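Local coordinates for uncharacterized protein (Bacteroides eggerthii, PDB 4FTD) that is of unknown function but joins an immunoglobulin-like domain to a six-bladed beta-propeller and may take part in carbohydrate metabolism, at residues F262-P275 and N286-T300. Residues are numbered along the deposited sequence; the frame is centred on the assembly and turned at random.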
# COMPACT_ATOMS: atom_id res chain seq x y z
N PHE A 262 12.82 -14.71 -7.05
CA PHE A 262 12.58 -15.92 -6.27
C PHE A 262 11.47 -16.72 -6.94
O PHE A 262 10.37 -16.19 -7.15
CB PHE A 262 12.14 -15.57 -4.86
CG PHE A 262 13.22 -14.91 -4.02
CD1 PHE A 262 13.34 -13.52 -3.98
CD2 PHE A 262 14.04 -15.67 -3.21
CE1 PHE A 262 14.28 -12.92 -3.17
CE2 PHE A 262 15.03 -15.07 -2.44
CZ PHE A 262 15.13 -13.69 -2.42
N PHE A 263 11.73 -18.01 -7.16
CA PHE A 263 10.77 -18.91 -7.80
C PHE A 263 10.57 -20.13 -6.93
O PHE A 263 11.47 -20.97 -6.82
CB PHE A 263 11.27 -19.37 -9.14
CG PHE A 263 11.41 -18.30 -10.19
CD1 PHE A 263 10.32 -17.75 -10.84
CD2 PHE A 263 12.68 -17.91 -10.59
CE1 PHE A 263 10.50 -16.87 -11.89
CE2 PHE A 263 12.88 -17.06 -11.62
CZ PHE A 263 11.80 -16.54 -12.29
N GLY A 264 9.42 -20.24 -6.30
CA GLY A 264 9.16 -21.44 -5.45
C GLY A 264 8.72 -22.64 -6.27
O GLY A 264 7.96 -22.50 -7.21
N ASP A 265 9.15 -23.84 -5.92
CA ASP A 265 8.72 -25.03 -6.65
C ASP A 265 7.27 -25.33 -6.30
O ASP A 265 6.75 -24.88 -5.25
CB ASP A 265 9.66 -26.25 -6.50
CG ASP A 265 9.65 -26.89 -5.12
OD1 ASP A 265 9.46 -26.19 -4.13
OD2 ASP A 265 9.93 -28.11 -5.02
N ASN A 266 6.62 -26.09 -7.19
CA ASN A 266 5.21 -26.40 -7.02
C ASN A 266 5.00 -27.16 -5.69
O ASN A 266 4.05 -26.85 -4.97
CB ASN A 266 4.68 -27.20 -8.19
CG ASN A 266 3.22 -27.51 -8.04
OD1 ASN A 266 2.86 -28.52 -7.48
ND2 ASN A 266 2.38 -26.63 -8.50
N ALA A 267 5.91 -28.07 -5.36
CA ALA A 267 5.80 -28.89 -4.12
C ALA A 267 6.13 -28.10 -2.84
O ALA A 267 5.98 -28.61 -1.76
CB ALA A 267 6.66 -30.17 -4.25
N ALA A 268 6.61 -26.87 -2.96
CA ALA A 268 6.97 -26.01 -1.81
C ALA A 268 8.10 -26.64 -0.98
O ALA A 268 8.04 -26.67 0.25
CB ALA A 268 5.74 -25.69 -0.94
N THR A 269 9.10 -27.19 -1.66
CA THR A 269 10.32 -27.70 -1.00
C THR A 269 11.42 -26.63 -1.01
O THR A 269 12.30 -26.65 -0.16
CB THR A 269 10.89 -28.98 -1.63
OG1 THR A 269 11.29 -28.70 -2.97
CG2 THR A 269 9.86 -30.16 -1.57
N GLU A 270 11.40 -25.73 -1.98
CA GLU A 270 12.46 -24.74 -2.09
C GLU A 270 12.06 -23.54 -2.89
O GLU A 270 10.99 -23.52 -3.47
CB GLU A 270 13.71 -25.41 -2.75
CG GLU A 270 13.49 -26.27 -4.03
CD GLU A 270 13.44 -25.50 -5.35
OE1 GLU A 270 13.53 -24.26 -5.34
OE2 GLU A 270 13.32 -26.13 -6.45
N PHE A 271 12.96 -22.57 -2.91
CA PHE A 271 12.97 -21.46 -3.84
C PHE A 271 14.28 -21.50 -4.60
O PHE A 271 15.31 -21.78 -4.04
CB PHE A 271 12.93 -20.13 -3.11
CG PHE A 271 11.58 -19.74 -2.60
CD1 PHE A 271 11.21 -20.02 -1.31
CD2 PHE A 271 10.69 -19.07 -3.41
CE1 PHE A 271 9.97 -19.66 -0.85
CE2 PHE A 271 9.46 -18.71 -2.95
CZ PHE A 271 9.10 -19.00 -1.66
N LEU A 272 14.22 -21.18 -5.88
CA LEU A 272 15.38 -20.83 -6.69
C LEU A 272 15.51 -19.32 -6.54
O LEU A 272 14.57 -18.61 -6.80
CB LEU A 272 15.17 -21.15 -8.18
CG LEU A 272 14.96 -22.66 -8.45
CD1 LEU A 272 14.87 -22.91 -9.96
CD2 LEU A 272 16.03 -23.53 -7.79
N LYS A 273 16.64 -18.87 -6.02
CA LYS A 273 16.99 -17.44 -5.93
C LYS A 273 17.89 -17.12 -7.14
O LYS A 273 19.05 -17.49 -7.17
CB LYS A 273 17.74 -17.13 -4.62
CG LYS A 273 18.10 -15.66 -4.52
CD LYS A 273 18.54 -15.22 -3.14
CE LYS A 273 19.98 -15.60 -2.86
NZ LYS A 273 20.55 -14.64 -1.90
N VAL A 274 17.35 -16.40 -8.10
CA VAL A 274 18.03 -16.14 -9.40
C VAL A 274 18.57 -14.70 -9.43
O VAL A 274 17.79 -13.77 -9.42
CB VAL A 274 17.05 -16.36 -10.54
CG1 VAL A 274 17.71 -16.11 -11.90
CG2 VAL A 274 16.49 -17.79 -10.49
N PRO A 275 19.90 -14.52 -9.43
CA PRO A 275 20.39 -13.12 -9.42
C PRO A 275 20.29 -12.44 -10.77
O PRO A 275 20.46 -13.09 -11.80
CB PRO A 275 21.87 -13.24 -9.02
CG PRO A 275 22.03 -14.65 -8.54
CD PRO A 275 21.02 -15.47 -9.30
N ASN A 286 25.32 -18.33 -10.06
CA ASN A 286 24.98 -18.02 -8.66
C ASN A 286 23.52 -18.21 -8.28
O ASN A 286 23.07 -17.61 -7.29
CB ASN A 286 25.49 -16.63 -8.27
CG ASN A 286 26.95 -16.66 -7.98
OD1 ASN A 286 27.39 -17.42 -7.12
ND2 ASN A 286 27.72 -15.87 -8.70
N ILE A 287 22.81 -19.04 -9.02
CA ILE A 287 21.46 -19.43 -8.61
C ILE A 287 21.64 -20.24 -7.34
O ILE A 287 22.46 -21.13 -7.32
CB ILE A 287 20.72 -20.27 -9.65
CG1 ILE A 287 20.44 -19.40 -10.90
CG2 ILE A 287 19.44 -20.86 -9.03
CD1 ILE A 287 19.95 -20.16 -12.10
N LYS A 288 20.89 -19.89 -6.32
CA LYS A 288 20.90 -20.60 -5.05
C LYS A 288 19.56 -21.30 -4.83
O LYS A 288 18.50 -20.80 -5.23
CB LYS A 288 21.11 -19.64 -3.87
CG LYS A 288 22.36 -18.77 -3.87
CD LYS A 288 23.67 -19.54 -3.87
CE LYS A 288 24.84 -18.56 -3.75
NZ LYS A 288 26.03 -19.05 -4.49
N VAL A 289 19.61 -22.47 -4.20
CA VAL A 289 18.42 -23.25 -3.85
C VAL A 289 18.22 -23.02 -2.36
O VAL A 289 19.10 -23.34 -1.57
CB VAL A 289 18.62 -24.74 -4.17
CG1 VAL A 289 17.47 -25.57 -3.62
CG2 VAL A 289 18.81 -24.92 -5.70
N LEU A 290 17.10 -22.42 -1.97
CA LEU A 290 16.84 -22.06 -0.56
C LEU A 290 15.74 -22.91 -0.00
O LEU A 290 14.79 -23.17 -0.69
CB LEU A 290 16.44 -20.59 -0.47
CG LEU A 290 17.40 -19.58 -1.11
CD1 LEU A 290 16.76 -18.19 -1.10
CD2 LEU A 290 18.77 -19.61 -0.44
N PRO A 291 15.81 -23.27 1.28
CA PRO A 291 14.77 -24.12 1.85
C PRO A 291 13.42 -23.38 2.01
O PRO A 291 13.38 -22.21 2.37
CB PRO A 291 15.36 -24.50 3.22
CG PRO A 291 16.13 -23.27 3.60
CD PRO A 291 16.79 -22.86 2.31
N SER A 292 12.33 -24.05 1.64
CA SER A 292 10.97 -23.52 1.85
C SER A 292 10.25 -24.52 2.74
O SER A 292 10.91 -25.29 3.44
CB SER A 292 10.26 -23.37 0.52
OG SER A 292 8.97 -22.85 0.72
N LYS A 293 8.92 -24.52 2.77
CA LYS A 293 8.22 -25.56 3.60
C LYS A 293 6.87 -25.75 2.96
O LYS A 293 6.36 -24.82 2.34
CB LYS A 293 8.13 -25.12 5.04
CG LYS A 293 7.22 -23.93 5.32
CD LYS A 293 7.78 -23.02 6.41
CE LYS A 293 7.32 -23.30 7.79
NZ LYS A 293 7.90 -22.24 8.69
N SER A 294 6.31 -26.95 3.11
CA SER A 294 5.07 -27.32 2.40
C SER A 294 3.93 -26.34 2.67
O SER A 294 3.16 -26.08 1.78
CB SER A 294 4.63 -28.75 2.71
OG SER A 294 4.25 -28.79 4.04
N ASP A 295 3.89 -25.75 3.87
CA ASP A 295 2.85 -24.76 4.22
C ASP A 295 2.89 -23.47 3.39
O ASP A 295 1.92 -22.74 3.41
CB ASP A 295 2.90 -24.37 5.68
CG ASP A 295 2.20 -25.39 6.60
OD1 ASP A 295 1.27 -26.11 6.17
OD2 ASP A 295 2.57 -25.45 7.78
N ALA A 296 4.01 -23.18 2.73
CA ALA A 296 4.09 -22.04 1.80
C ALA A 296 3.14 -22.27 0.62
O ALA A 296 2.52 -21.33 0.14
CB ALA A 296 5.51 -21.83 1.27
N THR A 297 3.07 -23.53 0.18
CA THR A 297 2.35 -23.95 -1.03
C THR A 297 2.96 -23.34 -2.30
O THR A 297 4.00 -22.64 -2.28
CB THR A 297 0.81 -23.67 -0.99
OG1 THR A 297 0.57 -22.28 -1.28
CG2 THR A 297 0.19 -24.07 0.37
N MSE A 298 2.31 -23.59 -3.43
CA MSE A 298 2.69 -22.95 -4.68
C MSE A 298 2.36 -21.45 -4.76
O MSE A 298 2.88 -20.79 -5.67
CB MSE A 298 1.99 -23.64 -5.83
CG MSE A 298 0.45 -23.55 -5.73
SE MSE A 298 -0.32 -24.17 -7.36
CE MSE A 298 -0.02 -22.64 -8.46
N VAL A 299 1.47 -20.96 -3.88
CA VAL A 299 1.07 -19.54 -3.78
C VAL A 299 1.83 -18.93 -2.61
O VAL A 299 1.41 -18.99 -1.46
CB VAL A 299 -0.45 -19.33 -3.65
CG1 VAL A 299 -0.82 -17.83 -3.79
CG2 VAL A 299 -1.17 -20.20 -4.69
N THR A 300 2.99 -18.35 -2.94
CA THR A 300 3.94 -17.83 -1.94
C THR A 300 4.83 -16.79 -2.63
O THR A 300 4.99 -16.82 -3.87
CB THR A 300 4.81 -18.98 -1.36
OG1 THR A 300 5.67 -18.50 -0.32
CG2 THR A 300 5.61 -19.68 -2.47
O HOH W 1 6.39 -22.65 -3.88
O HOH W 2 8.58 -22.92 -2.00
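Leu290 hooks its CD1 against CB of Lys273 (3.8 Å) and the in-plane edge of the Phe262 ring, reached at CE2. On the other face of the sheet Leu272 CD2 lies alongside Val289 CG2 at 3.7 Å, both side chains pointing the same way. Phe271 and Leu290 form an antiparallel hydrogen-bonded pair, with Leu290 N to Phe271 O at 2.8 Å and nearly straight (173°); Lys273 and Lys288 repeat the pattern. With its CG anti to the backbone N (chi1 -180°), Lys273 runs beside Lys288 before its amine reaches Glu325 in a salt bridge. These strands, 270-277 and 281-291, are the outer hairpin of a four-stranded antiparallel propeller blade; the chain then crosses to 300-304, the first strand of the next blade. There Thr300 meets the Phe271 ring from the opposite direction, CG2 3.6 Å from CZ, while its OG1, in plane at the ring edge, hydrogen-bonds to Ser314 O and Trp313 NE1. Two waters bridge the segments: one donates to Asp265 O and Thr297 O, the other links Glu270 O to Ser292 OG above one Phe271 face, offset toward the rim. Asp265 opens the type I turn 265-268; its OD1 accepts Thr269 N on the syn lone pair and Glu270 N (2.9 Å) from above the carboxylate plane.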